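Local coordinates for transketolase (Campylobacter jejuni, PDB 3L84), which belongs to the thiamine diphosphate-binding transketolase family, with a three-domain chain that pairs with a second copy in the assembly, at residues A[290-293]-A[294-298]; A[477-480]-A[481-485]; A[61-65]-A[66-70]; A[614-618]-A[619-623]. All coordinates share one frame; numbering follows the deposited sequence.

Contact 1. Residues A[290-293]-A[294-298]; sequences FESA and VELGD
S292 and L296 meet one helical turn apart, with the leucine side chain running back over the serine carbonyl. L296 CG lies 3.4 Å from S292 O, and L296 CD1 reaches 4.1 Å from S292 OG. The leucine gets there because CG stands beside its own backbone N, opposite the carbonyl carbon (chi1 -68°). S292 OG is hydrogen-bonded to R289 O of the preceding helix. V294 takes a second approach. Its CG2 branch leans over the carbonyl of E291, 3.5 Å from E291 O. The same oxygen accepts V294 N at 3.0 Å, from above the carbonyl plane. E295 N does not reach E291 O directly. A water fills the step, donating to E291 O and accepting from E295 N at 3.0 Å. Regular four-residue bonding then begins. L296 N binds S292 O at 3.1 Å, almost straight (N-H...O 170°), and G297 N binds A293 O at 2.8 Å, more bent (150°). The A293 methyl packs on H48 and P50, and V294 touches K51. This is a helix-to-helix junction. A water-bridged break in the bonding ladder joins helix 284-291 to the first turn of helix 293-310 at the surface of the thiamine diphosphate-binding family region.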
ATOM      1  N   PHE A 290      31.117  -0.955  27.382  1.00  8.36           N
ATOM      2  CA  PHE A 290      30.236  -0.300  26.412  1.00  8.37           C
ATOM      3  C   PHE A 290      30.708   1.129  26.091  1.00  9.05           C
ATOM      4  O   PHE A 290      30.694   1.525  24.920  1.00  9.42           O
ATOM      5  CB  PHE A 290      28.773  -0.256  26.893  1.00  8.91           C
ATOM      6  CG  PHE A 290      27.968  -1.515  26.644  1.00  8.99           C
ATOM      7  CD1 PHE A 290      27.721  -1.965  25.353  1.00 10.24           C
ATOM      8  CD2 PHE A 290      27.408  -2.212  27.702  1.00  9.24           C
ATOM      9  CE1 PHE A 290      26.917  -3.097  25.127  1.00  9.60           C
ATOM     10  CE2 PHE A 290      26.614  -3.296  27.482  1.00  9.75           C
ATOM     11  CZ  PHE A 290      26.381  -3.744  26.195  1.00  9.98           C
ATOM     12  N   GLU A 291      31.140   1.910  27.081  1.00  9.29           N
ATOM     13  CA  GLU A 291      31.462   3.308  26.806  0.50 10.32           C
ATOM     14  C   GLU A 291      32.810   3.458  26.059  1.00 10.70           C
ATOM     15  O   GLU A 291      33.105   4.520  25.514  1.00 10.58           O
ATOM     16  CB  GLU A 291      31.366   4.187  28.081  0.50 10.77           C
ATOM     17  CG  GLU A 291      32.499   4.040  29.088  0.50 12.73           C
ATOM     18  CD  GLU A 291      32.256   4.741  30.455  0.50 15.23           C
ATOM     19  OE1 GLU A 291      31.140   5.258  30.723  0.50 17.01           O
ATOM     20  OE2 GLU A 291      33.186   4.751  31.292  0.50 14.01           O
ATOM     21  N   SER A 292      33.622   2.402  26.000  1.00  9.27           N
ATOM     22  CA  SER A 292      34.861   2.467  25.238  1.00  9.88           C
ATOM     23  C   SER A 292      34.583   2.676  23.750  1.00  8.89           C
ATOM     24  O   SER A 292      35.489   3.080  23.037  1.00  9.45           O
ATOM     25  CB  SER A 292      35.700   1.216  25.469  1.00 10.63           C
ATOM     26  OG  SER A 292      35.112   0.102  24.856  1.00 11.14           O
ATOM     27  N   ALA A 293      33.345   2.461  23.292  1.00  8.78           N
ATOM     28  CA  ALA A 293      32.945   2.853  21.928  1.00  8.95           C
ATOM     29  C   ALA A 293      33.271   4.307  21.610  1.00  8.58           C
ATOM     30  O   ALA A 293      33.519   4.664  20.441  1.00  8.38           O
ATOM     31  CB  ALA A 293      31.428   2.585  21.686  1.00  9.58           C
ATOM     32  N   VAL A 294      33.261   5.167  22.620  1.00  8.44           N
ATOM     33  CA  VAL A 294      33.588   6.579  22.427  1.00  7.99           C
ATOM     34  C   VAL A 294      35.030   6.764  21.939  1.00  7.59           C
ATOM     35  O   VAL A 294      35.278   7.377  20.880  1.00  6.80           O
ATOM     36  CB  VAL A 294      33.288   7.397  23.720  1.00  7.18           C
ATOM     37  CG1 VAL A 294      33.812   8.847  23.625  1.00  7.64           C
ATOM     38  CG2 VAL A 294      31.756   7.357  24.009  1.00  8.79           C
ATOM     39  N   GLU A 295      35.985   6.216  22.687  1.00  8.83           N
ATOM     40  CA  GLU A 295      37.380   6.376  22.297  1.00 10.56           C
ATOM     41  C   GLU A 295      37.665   5.646  20.983  1.00  9.85           C
ATOM     42  O   GLU A 295      38.336   6.175  20.091  1.00 10.09           O
ATOM     43  CB  GLU A 295      38.299   5.880  23.411  1.00 11.13           C
ATOM     44  CG  GLU A 295      39.784   5.960  23.074  1.00 17.60           C
ATOM     45  CD  GLU A 295      40.678   5.202  24.061  1.00 24.95           C
ATOM     46  OE1 GLU A 295      40.160   4.637  25.058  1.00 30.37           O
ATOM     47  OE2 GLU A 295      41.908   5.161  23.824  1.00 29.86           O
ATOM     48  N   LEU A 296      37.102   4.450  20.830  1.00  9.55           N
ATOM     49  CA  LEU A 296      37.350   3.664  19.644  1.00  9.74           C
ATOM     50  C   LEU A 296      36.797   4.367  18.417  1.00  9.60           C
ATOM     51  O   LEU A 296      37.416   4.379  17.356  1.00  9.97           O
ATOM     52  CB  LEU A 296      36.755   2.254  19.766  1.00  9.68           C
ATOM     53  CG  LEU A 296      37.394   1.327  20.784  1.00 11.62           C
ATOM     54  CD1 LEU A 296      36.506   0.084  21.029  1.00 12.69           C
ATOM     55  CD2 LEU A 296      38.792   0.917  20.371  1.00 12.48           C
ATOM     56  N   GLY A 297      35.600   4.923  18.557  1.00  8.86           N
ATOM     57  CA  GLY A 297      34.960   5.608  17.471  1.00  9.57           C
ATOM     58  C   GLY A 297      35.624   6.887  17.047  1.00  8.60           C
ATOM     59  O   GLY A 297      35.686   7.211  15.854  1.00  9.31           O
ATOM     60  N   ASP A 298      36.112   7.642  18.016  1.00  9.59           N
ATOM     61  CA  ASP A 298      36.881   8.813  17.693  1.00 10.37           C
ATOM     62  C   ASP A 298      38.131   8.462  16.893  1.00 10.29           C
ATOM     63  O   ASP A 298      38.423   9.134  15.899  1.00 10.42           O
ATOM     64  CB  ASP A 298      37.248   9.541  18.971  1.00 11.04           C
ATOM     65  CG  ASP A 298      38.085  10.777  18.694  1.00 13.80           C
ATOM     66  OD1 ASP A 298      37.538  11.762  18.151  1.00 15.54           O
ATOM     67  OD2 ASP A 298      39.290  10.720  18.974  1.00 17.40           O
TER
HETATM   68  O   HOH W   1      35.910   5.832  25.681  1.00 13.97           O

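Contact 2. Residues A[477-480]-A[481-485]; sequences VENV and KAWQI
Helix 476-488 connects strands 469-471 and 493-496 in a beta-alpha-beta unit of the pyrimidine-binding family region, and here V477 to V480 meet K481 to Q484 one turn on. The backbone ladder is regular, with K481 N on V477 O at 3.0 Å, A482 N on E478 O at 2.9 Å and Q484 N on V480 O at 3.0 Å. V477 and K481 lie side by side and point the same way. The extended lysine chain brings CE to 3.7 Å from V477 CG1, and its NZ goes on to a salt bridge with D512. On the next face V480 and Q484 cross obliquely, with V480 CG1 3.8 Å from Q484 OE1. The buried face holds N479 and W483. The indole stacks on F495 and packs against I347 and L351 of helix 340-354. The N479 amide is fixed at both ends, ND2 to S343 and OD1 to N344. Its CG stands opposite the backbone N (chi1 -167°), which lays the amide beside the indole with the two planes 27° apart. N479 OD1 then sits 3.6 Å from W483 CD1.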
ATOM      1  N   VAL A 477       6.118  25.657 -16.770  1.00  5.88           N
ATOM      2  CA  VAL A 477       6.597  26.734 -15.934  1.00  5.87           C
ATOM      3  C   VAL A 477       6.223  26.441 -14.462  1.00  5.89           C
ATOM      4  O   VAL A 477       7.057  26.547 -13.548  1.00  6.69           O
ATOM      5  CB  VAL A 477       6.057  28.078 -16.394  1.00  5.69           C
ATOM      6  CG1 VAL A 477       6.347  29.191 -15.409  1.00  8.69           C
ATOM      7  CG2 VAL A 477       6.629  28.415 -17.799  1.00  7.49           C
ATOM      8  N   GLU A 478       4.970  26.066 -14.222  1.00  6.22           N
ATOM      9  CA  GLU A 478       4.587  25.679 -12.876  1.00  5.44           C
ATOM     10  C   GLU A 478       5.433  24.494 -12.383  1.00  5.73           C
ATOM     11  O   GLU A 478       5.760  24.405 -11.208  1.00  6.38           O
ATOM     12  CB  GLU A 478       3.091  25.344 -12.766  1.00  6.42           C
ATOM     13  CG  GLU A 478       2.117  26.500 -12.927  1.00  7.49           C
ATOM     14  CD  GLU A 478       0.732  26.207 -12.424  1.00  8.32           C
ATOM     15  OE1 GLU A 478       0.382  25.027 -12.155  1.00  8.23           O
ATOM     16  OE2 GLU A 478      -0.054  27.181 -12.314  1.00  8.29           O
ATOM     17  N   ASN A 479       5.739  23.560 -13.273  1.00  5.24           N
ATOM     18  CA  ASN A 479       6.527  22.392 -12.906  1.00  5.73           C
ATOM     19  C   ASN A 479       7.929  22.769 -12.409  1.00  5.32           C
ATOM     20  O   ASN A 479       8.440  22.209 -11.439  1.00  5.71           O
ATOM     21  CB  ASN A 479       6.559  21.424 -14.103  1.00  5.31           C
ATOM     22  CG  ASN A 479       7.060  20.026 -13.818  1.00  6.38           C
ATOM     23  OD1 ASN A 479       7.475  19.626 -12.663  1.00  8.14           O
ATOM     24  ND2 ASN A 479       6.982  19.230 -14.821  1.00  4.04           N
ATOM     25  N   VAL A 480       8.553  23.753 -13.080  1.00  5.02           N
ATOM     26  CA  VAL A 480       9.852  24.281 -12.681  1.00  4.74           C
ATOM     27  C   VAL A 480       9.730  24.983 -11.322  1.00  4.89           C
ATOM     28  O   VAL A 480      10.564  24.744 -10.421  1.00  6.05           O
ATOM     29  CB  VAL A 480      10.414  25.271 -13.734  1.00  5.85           C
ATOM     30  CG1 VAL A 480      11.528  26.115 -13.127  1.00  7.15           C
ATOM     31  CG2 VAL A 480      10.831  24.496 -14.939  1.00  7.21           C
ATOM     32  N   LYS A 481       8.748  25.875 -11.164  1.00  5.81           N
ATOM     33  CA  LYS A 481       8.603  26.608  -9.909  1.00  6.05           C
ATOM     34  C   LYS A 481       8.362  25.637  -8.740  1.00  6.08           C
ATOM     35  O   LYS A 481       8.864  25.865  -7.630  1.00  7.39           O
ATOM     36  CB  LYS A 481       7.486  27.649 -10.026  1.00  6.65           C
ATOM     37  CG  LYS A 481       7.830  28.786 -10.961  1.00  7.24           C
ATOM     38  CD  LYS A 481       6.610  29.649 -11.242  1.00  8.16           C
ATOM     39  CE  LYS A 481       6.877  30.856 -12.124  1.00  8.89           C
ATOM     40  NZ  LYS A 481       5.545  31.491 -12.475  1.00 12.03           N
ATOM     41  N   ALA A 482       7.638  24.550  -9.012  1.00  5.90           N
ATOM     42  CA  ALA A 482       7.382  23.535  -7.998  1.00  5.57           C
ATOM     43  C   ALA A 482       8.695  22.888  -7.561  1.00  5.70           C
ATOM     44  O   ALA A 482       8.911  22.688  -6.374  1.00  6.33           O
ATOM     45  CB  ALA A 482       6.440  22.455  -8.531  1.00  6.15           C
ATOM     46  N   TRP A 483       9.569  22.523  -8.503  1.00  5.85           N
ATOM     47  CA  TRP A 483      10.876  21.969  -8.146  1.00  5.54           C
ATOM     48  C   TRP A 483      11.709  22.952  -7.330  1.00  5.76           C
ATOM     49  O   TRP A 483      12.409  22.551  -6.395  1.00  6.68           O
ATOM     50  CB  TRP A 483      11.623  21.522  -9.395  1.00  5.47           C
ATOM     51  CG  TRP A 483      11.329  20.089  -9.739  1.00  5.54           C
ATOM     52  CD1 TRP A 483      10.516  19.618 -10.723  1.00  6.48           C
ATOM     53  CD2 TRP A 483      11.837  18.942  -9.035  1.00  5.87           C
ATOM     54  NE1 TRP A 483      10.526  18.235 -10.698  1.00  7.28           N
ATOM     55  CE2 TRP A 483      11.306  17.803  -9.666  1.00  6.02           C
ATOM     56  CE3 TRP A 483      12.656  18.774  -7.925  1.00  6.26           C
ATOM     57  CZ2 TRP A 483      11.608  16.513  -9.253  1.00  6.62           C
ATOM     58  CZ3 TRP A 483      12.955  17.494  -7.498  1.00  6.38           C
ATOM     59  CH2 TRP A 483      12.431  16.369  -8.153  1.00  6.65           C
ATOM     60  N   GLN A 484      11.693  24.237  -7.704  1.00  5.34           N
ATOM     61  CA  GLN A 484      12.474  25.216  -6.955  1.00  5.71           C
ATOM     62  C   GLN A 484      12.025  25.255  -5.499  1.00  6.53           C
ATOM     63  O   GLN A 484      12.839  25.320  -4.590  1.00  8.11           O
ATOM     64  CB  GLN A 484      12.432  26.585  -7.639  1.00  6.73           C
ATOM     65  CG  GLN A 484      13.173  26.596  -8.977  1.00  9.21           C
ATOM     66  CD  GLN A 484      12.955  27.848  -9.776  1.00  9.56           C
ATOM     67  OE1 GLN A 484      11.833  28.279  -9.969  1.00 11.31           O
ATOM     68  NE2 GLN A 484      14.067  28.427 -10.285  1.00 14.89           N
ATOM     69  N   ILE A 485      10.715  25.198  -5.275  1.00  6.42           N
ATOM     70  CA  ILE A 485      10.198  25.106  -3.911  1.00  6.53           C
ATOM     71  C   ILE A 485      10.567  23.788  -3.251  1.00  6.40           C
ATOM     72  O   ILE A 485      11.039  23.775  -2.096  1.00  7.10           O
ATOM     73  CB  ILE A 485       8.672  25.290  -3.899  1.00  6.43           C
ATOM     74  CG1 ILE A 485       8.278  26.669  -4.428  1.00  7.59           C
ATOM     75  CG2 ILE A 485       8.106  25.055  -2.484  1.00  7.41           C
ATOM     76  CD1 ILE A 485       6.857  26.735  -5.030  1.00 10.50           C
TER

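Contact 3. Residues A[61-65]-A[66-70]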
ATOM      1  N   LEU A  61      23.286   0.667  11.459  1.00  7.54           N
ATOM      2  CA  LEU A  61      22.521  -0.300  12.204  1.00  8.35           C
ATOM      3  C   LEU A  61      21.054   0.051  12.072  1.00  7.27           C
ATOM      4  O   LEU A  61      20.677   1.189  12.327  1.00  9.05           O
ATOM      5  CB  LEU A  61      22.928  -0.265  13.665  1.00  9.97           C
ATOM      6  CG  LEU A  61      22.176  -1.136  14.661  1.00 10.44           C
ATOM      7  CD1 LEU A  61      22.327  -2.578  14.281  1.00 11.03           C
ATOM      8  CD2 LEU A  61      22.669  -0.826  16.100  1.00 13.49           C
ATOM      9  N   VAL A  62      20.235  -0.900  11.655  1.00  7.08           N
ATOM     10  CA  VAL A  62      18.785  -0.720  11.515  1.00  7.11           C
ATOM     11  C   VAL A  62      18.018  -1.784  12.313  1.00  7.52           C
ATOM     12  O   VAL A  62      18.169  -2.985  12.056  1.00  8.20           O
ATOM     13  CB  VAL A  62      18.334  -0.825  10.065  1.00  7.38           C
ATOM     14  CG1 VAL A  62      16.789  -0.657   9.930  1.00  8.83           C
ATOM     15  CG2 VAL A  62      19.061   0.205   9.162  1.00  9.29           C
ATOM     16  N   PHE A  63      17.176  -1.357  13.236  1.00  7.86           N
ATOM     17  CA  PHE A  63      16.211  -2.241  13.923  1.00  8.47           C
ATOM     18  C   PHE A  63      14.929  -2.236  13.105  1.00  7.51           C
ATOM     19  O   PHE A  63      14.133  -1.325  13.257  1.00  8.83           O
ATOM     20  CB  PHE A  63      15.896  -1.731  15.334  1.00  9.99           C
ATOM     21  CG  PHE A  63      16.887  -2.099  16.394  1.00 12.10           C
ATOM     22  CD1 PHE A  63      18.230  -1.843  16.260  1.00 12.71           C
ATOM     23  CD2 PHE A  63      16.440  -2.613  17.621  1.00 13.92           C
ATOM     24  CE1 PHE A  63      19.148  -2.196  17.298  1.00 15.31           C
ATOM     25  CE2 PHE A  63      17.330  -2.929  18.633  1.00 14.65           C
ATOM     26  CZ  PHE A  63      18.680  -2.718  18.458  1.00 14.85           C
ATOM     27  N   SER A  64      14.678  -3.222  12.257  1.00  6.89           N
ATOM     28  CA  SER A  64      13.458  -3.220  11.478  1.00  7.56           C
ATOM     29  C   SER A  64      12.220  -3.392  12.348  1.00  9.04           C
ATOM     30  O   SER A  64      11.186  -2.793  12.085  1.00  9.75           O
ATOM     31  CB  SER A  64      13.527  -4.281  10.380  1.00  7.99           C
ATOM     32  OG  SER A  64      12.409  -4.132   9.502  1.00  8.18           O
ATOM     33  N   GLY A  65      12.359  -4.181  13.402  1.00  9.33           N
ATOM     34  CA  GLY A  65      11.314  -4.317  14.392  1.00  9.30           C
ATOM     35  C   GLY A  65      11.461  -3.153  15.350  1.00  9.57           C
ATOM     36  O   GLY A  65      12.114  -3.276  16.395  1.00 11.13           O
ATOM     37  N   GLY A  66      10.857  -2.020  15.012  1.00  9.88           N
ATOM     38  CA  GLY A  66      10.992  -0.796  15.823  1.00 10.20           C
ATOM     39  C   GLY A  66      10.399  -0.980  17.196  1.00  9.49           C
ATOM     40  O   GLY A  66      10.738  -0.240  18.117  1.00  9.01           O
ATOM     41  N   HIS A  67       9.535  -1.969  17.358  1.00  9.28           N
ATOM     42  CA  HIS A  67       9.003  -2.324  18.670  1.00 10.00           C
ATOM     43  C   HIS A  67      10.088  -2.625  19.678  1.00  9.78           C
ATOM     44  O   HIS A  67       9.823  -2.469  20.864  1.00  9.94           O
ATOM     45  CB  HIS A  67       7.983  -3.463  18.597  1.00 11.01           C
ATOM     46  CG  HIS A  67       8.511  -4.695  17.965  1.00 11.47           C
ATOM     47  ND1 HIS A  67       9.155  -5.694  18.658  1.00 18.64           N
ATOM     48  CD2 HIS A  67       8.542  -5.054  16.666  1.00 10.85           C
ATOM     49  CE1 HIS A  67       9.512  -6.646  17.805  1.00 15.37           C
ATOM     50  NE2 HIS A  67       9.177  -6.263  16.585  1.00 14.59           N
ATOM     51  N   ALA A  68      11.277  -3.047  19.239  1.00  9.28           N
ATOM     52  CA  ALA A  68      12.395  -3.332  20.124  1.00  8.83           C
ATOM     53  C   ALA A  68      13.222  -2.088  20.496  1.00  7.84           C
ATOM     54  O   ALA A  68      14.397  -2.191  20.895  1.00  9.27           O
ATOM     55  CB  ALA A  68      13.269  -4.453  19.500  1.00 10.36           C
ATOM     56  N   SER A  69      12.592  -0.929  20.387  1.00  7.44           N
ATOM     57  CA  SER A  69      13.189   0.354  20.703  1.00  7.14           C
ATOM     58  C   SER A  69      13.894   0.406  22.051  1.00  7.62           C
ATOM     59  O   SER A  69      14.923   1.050  22.150  1.00  7.30           O
ATOM     60  CB  SER A  69      12.107   1.423  20.631  1.00  7.75           C
ATOM     61  OG  SER A  69      11.064   1.100  21.515  1.00  8.96           O
ATOM     62  N   ALA A  70      13.363  -0.246  23.091  1.00  6.92           N
ATOM     63  CA  ALA A  70      14.018  -0.135  24.379  1.00  7.06           C
ATOM     64  C   ALA A  70      15.448  -0.673  24.333  1.00  7.38           C
ATOM     65  O   ALA A  70      16.355  -0.172  24.989  1.00  7.62           O
ATOM     66  CB  ALA A  70      13.206  -0.877  25.462  1.00  7.94           C
TER
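The chain reverses tightly at S64-G65-G66, an inverse gamma turn centred on G65, and the H67 imidazole folds back against it. In this turn G66 N reaches back to S64 O at 3.0 Å through a weak, strongly bent bond (120°). With no side chain on G65, the imidazole of H67 can lie against the backbone. H67 NE2 is 3.6 Å from G65 CA, and H67 CD2 is 3.7 Å from G65 C. G65 O sits over one face of the ring, offset toward its rim. The histidine reaches this place because its CG is set between the backbone N and the carbonyl carbon (chi1 57°), which folds the ring back over the turn. H67 also meets the rings of H28 and H256, so the turn lies beside a cluster of histidines. A68 closes the next step. Its N donates to G65 O at 3.0 Å in a nearly straight bond (166°), and its methyl comes toward the strand. There A68 CB lies 4.1 Å from F63 CD2, and A68 O is 3.8 Å from F63 CE2. The other neighbours of the F63 ring include L39, L71, L72 and L149. S64 turns the other way, and its OG is hydrogen-bonded to D154. A68 holds the N-cap position of helix 69-79. The whole is a buried strand-to-helix turn of an alpha/beta fold, at the C-terminal end of strand 60-63, an outermost strand, within this chain, of the parallel sheet in the thiamine diphosphate-binding family region.

Contact 4. Residues A[614-618]-A[619-623]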
ATOM      1  N   VAL A 614     -13.662   9.996 -22.349  1.00  7.62           N
ATOM      2  CA  VAL A 614     -13.766   9.827 -20.910  1.00  7.39           C
ATOM      3  C   VAL A 614     -13.926  11.215 -20.248  1.00  7.01           C
ATOM      4  O   VAL A 614     -14.757  11.386 -19.371  1.00  6.64           O
ATOM      5  CB  VAL A 614     -12.587   9.005 -20.340  1.00  7.10           C
ATOM      6  CG1 VAL A 614     -12.687   8.874 -18.825  1.00 10.26           C
ATOM      7  CG2 VAL A 614     -12.598   7.638 -20.984  1.00  9.05           C
ATOM      8  N   PHE A 615     -13.145  12.208 -20.661  1.00  7.40           N
ATOM      9  CA  PHE A 615     -13.321  13.522 -20.066  1.00  7.03           C
ATOM     10  C   PHE A 615     -14.728  14.064 -20.315  1.00  7.33           C
ATOM     11  O   PHE A 615     -15.311  14.643 -19.414  1.00  8.18           O
ATOM     12  CB  PHE A 615     -12.253  14.514 -20.572  1.00  7.78           C
ATOM     13  CG  PHE A 615     -10.945  14.491 -19.810  1.00  9.04           C
ATOM     14  CD1 PHE A 615     -10.895  14.809 -18.473  1.00  9.77           C
ATOM     15  CD2 PHE A 615      -9.767  14.193 -20.459  1.00 11.84           C
ATOM     16  CE1 PHE A 615      -9.666  14.808 -17.789  1.00 11.26           C
ATOM     17  CE2 PHE A 615      -8.549  14.192 -19.752  1.00 11.57           C
ATOM     18  CZ  PHE A 615      -8.519  14.511 -18.457  1.00 10.93           C
ATOM     19  N   GLU A 616     -15.271  13.839 -21.505  1.00  7.61           N
ATOM     20  CA  GLU A 616     -16.623  14.329 -21.821  1.00  7.85           C
ATOM     21  C   GLU A 616     -17.642  13.602 -20.942  1.00  7.00           C
ATOM     22  O   GLU A 616     -18.550  14.219 -20.370  1.00  7.57           O
ATOM     23  CB  GLU A 616     -16.945  14.132 -23.313  1.00  8.58           C
ATOM     24  CG  GLU A 616     -18.290  14.659 -23.736  1.00  9.93           C
ATOM     25  CD  GLU A 616     -18.425  16.156 -23.610  1.00 13.50           C
ATOM     26  OE1 GLU A 616     -17.436  16.913 -23.802  1.00 14.05           O
ATOM     27  OE2 GLU A 616     -19.568  16.608 -23.378  1.00 16.19           O
ATOM     28  N   ARG A 617     -17.491  12.285 -20.819  1.00  6.94           N
ATOM     29  CA  ARG A 617     -18.374  11.478 -19.990  1.00  6.97           C
ATOM     30  C   ARG A 617     -18.461  12.018 -18.556  1.00  6.67           C
ATOM     31  O   ARG A 617     -19.535  12.019 -17.956  1.00  8.96           O
ATOM     32  CB  ARG A 617     -17.833  10.032 -20.021  1.00  8.06           C
ATOM     33  CG  ARG A 617     -18.313   9.130 -18.910  1.00 10.56           C
ATOM     34  CD  ARG A 617     -19.760   8.733 -19.041  1.00 13.15           C
ATOM     35  NE  ARG A 617     -19.912   7.599 -18.124  1.00 14.99           N
ATOM     36  CZ  ARG A 617     -20.019   7.693 -16.801  1.00 14.53           C
ATOM     37  NH1 ARG A 617     -20.136   8.859 -16.198  1.00 16.18           N
ATOM     38  NH2 ARG A 617     -20.002   6.582 -16.095  1.00 20.08           N
ATOM     39  N   PHE A 618     -17.326  12.445 -18.017  1.00  6.61           N
ATOM     40  CA  PHE A 618     -17.266  12.909 -16.648  1.00  6.95           C
ATOM     41  C   PHE A 618     -17.493  14.408 -16.493  1.00  7.94           C
ATOM     42  O   PHE A 618     -17.405  14.946 -15.381  1.00  9.31           O
ATOM     43  CB  PHE A 618     -15.949  12.402 -15.994  1.00  8.42           C
ATOM     44  CG  PHE A 618     -16.039  10.950 -15.645  1.00  8.14           C
ATOM     45  CD1 PHE A 618     -16.780  10.550 -14.555  1.00 11.22           C
ATOM     46  CD2 PHE A 618     -15.477   9.984 -16.447  1.00  8.66           C
ATOM     47  CE1 PHE A 618     -16.928   9.200 -14.300  1.00 13.71           C
ATOM     48  CE2 PHE A 618     -15.600   8.635 -16.189  1.00  9.28           C
ATOM     49  CZ  PHE A 618     -16.297   8.244 -15.109  1.00 10.54           C
ATOM     50  N   GLY A 619     -17.879  15.068 -17.597  1.00  7.88           N
ATOM     51  CA  GLY A 619     -18.355  16.435 -17.496  1.00  7.65           C
ATOM     52  C   GLY A 619     -17.357  17.523 -17.716  1.00  8.07           C
ATOM     53  O   GLY A 619     -17.675  18.689 -17.504  1.00  7.69           O
ATOM     54  N   PHE A 620     -16.164  17.190 -18.155  1.00  7.91           N
ATOM     55  CA  PHE A 620     -15.077  18.182 -18.303  1.00  8.33           C
ATOM     56  C   PHE A 620     -15.095  18.802 -19.669  1.00  9.08           C
ATOM     57  O   PHE A 620     -14.310  18.467 -20.545  1.00 11.10           O
ATOM     58  CB  PHE A 620     -13.725  17.580 -17.892  1.00  8.45           C
ATOM     59  CG  PHE A 620     -13.695  17.204 -16.440  1.00  8.48           C
ATOM     60  CD1 PHE A 620     -13.413  18.166 -15.479  1.00 10.03           C
ATOM     61  CD2 PHE A 620     -14.027  15.937 -16.018  1.00  9.64           C
ATOM     62  CE1 PHE A 620     -13.459  17.854 -14.135  1.00 10.43           C
ATOM     63  CE2 PHE A 620     -14.084  15.631 -14.678  1.00 10.13           C
ATOM     64  CZ  PHE A 620     -13.809  16.595 -13.721  1.00  9.89           C
ATOM     65  N   SER A 621     -16.090  19.666 -19.857  1.00  8.80           N
ATOM     66  CA  SER A 621     -16.234  20.488 -21.070  1.00  8.83           C
ATOM     67  C   SER A 621     -16.671  21.871 -20.646  1.00  8.18           C
ATOM     68  O   SER A 621     -17.284  22.042 -19.592  1.00  8.30           O
ATOM     69  CB  SER A 621     -17.264  19.916 -22.049  1.00  9.60           C
ATOM     70  OG  SER A 621     -18.579  20.138 -21.556  1.00 10.22           O
ATOM     71  N   VAL A 622     -16.401  22.847 -21.495  1.00  8.00           N
ATOM     72  CA  VAL A 622     -16.807  24.212 -21.201  1.00  8.18           C
ATOM     73  C   VAL A 622     -18.332  24.285 -21.035  1.00  8.21           C
ATOM     74  O   VAL A 622     -18.855  24.909 -20.098  1.00  8.71           O
ATOM     75  CB  VAL A 622     -16.309  25.190 -22.294  1.00  8.99           C
ATOM     76  CG1 VAL A 622     -16.959  26.600 -22.137  1.00  9.79           C
ATOM     77  CG2 VAL A 622     -14.801  25.263 -22.226  1.00 11.23           C
ATOM     78  N   SER A 623     -19.085  23.706 -21.957  1.00  9.01           N
ATOM     79  CA  SER A 623     -20.539  23.840 -21.901  0.50  8.70           C
ATOM     80  C   SER A 623     -21.090  23.263 -20.592  1.00  8.19           C
ATOM     81  O   SER A 623     -21.959  23.871 -19.967  1.00  8.32           O
ATOM     82  CB  SER A 623     -21.197  23.156 -23.095  0.50  9.05           C
ATOM     83  OG  SER A 623     -20.900  23.847 -24.299  0.50 10.37           O
TER
HETATM   84  O   HOH W   2     -20.140  19.185 -23.561  1.00 13.41           O
HETATM   85  O   HOH W   3     -14.931  17.425 -23.088  1.00 15.13           O
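F615 and F620 pack where helix 611-617 stops, and their side chains run at a slant to one another. F615 CD1 is 4.0 Å from F620 CB. The stop is a Schellman motif. F620 N bonds to F615 O at 3.0 Å and G619 N to E616 O at 3.0 Å, with G619 at positive phi. F620 is in turn the centre of an inverse gamma turn. Its ring lies back toward F618. F620 CE2 comes within 3.5 Å of F618 O and 4.0 Å of F618 CB. The F618 ring itself turns away and takes the guanidinium of R617 over one face, offset toward the rim. E616 behaves differently. Its chain leaves opposite the backbone N and then bends at the second torsion (65°), so the carboxylate curls back toward F620 and S621. E616 OE1 lies 3.5 Å from S621 CB. Two waters complete this link. One donates to E616 OE2 at 2.6 Å and is also bonded to S621 OG. The other donates to E616 OE1 and to F620 O. S621 OG is set between its backbone N and carbonyl carbon (chi1 74°). K624 closes the start of helix 622-629, its N capped by S621 OG and its NZ bonded to E616 O. R617 NH2 makes a salt bridge with E607, and its NE is hydrogen-bonded to H95 of the second subunit. The turn thus joins helix 611-617 to helix 622-629, with F620 on L539 of helix 537-549 and G619 O held by Y600 of strand 598-600.

From the N terminus the order is contact 3, contact 1, contact 2, contact 4. Each spans one continuous stretch, so none closes a long loop, and none nests in or crosses another. Contact 3 turns strand 60-63 into helix 69-79. Contact 1 joins helices 284-291 and 293-310 in the same family region, with nearest atoms about 10 Å from contact 3. Contact 2 lies within a helix of the pyrimidine-binding region. Contact 4 links the last two helices, in the C-terminal family region. Contacts 2 and 4 share one side of the chain, their centres 28 Å apart. Contacts 1 and 4 are on opposite sides, 67 Å between centres.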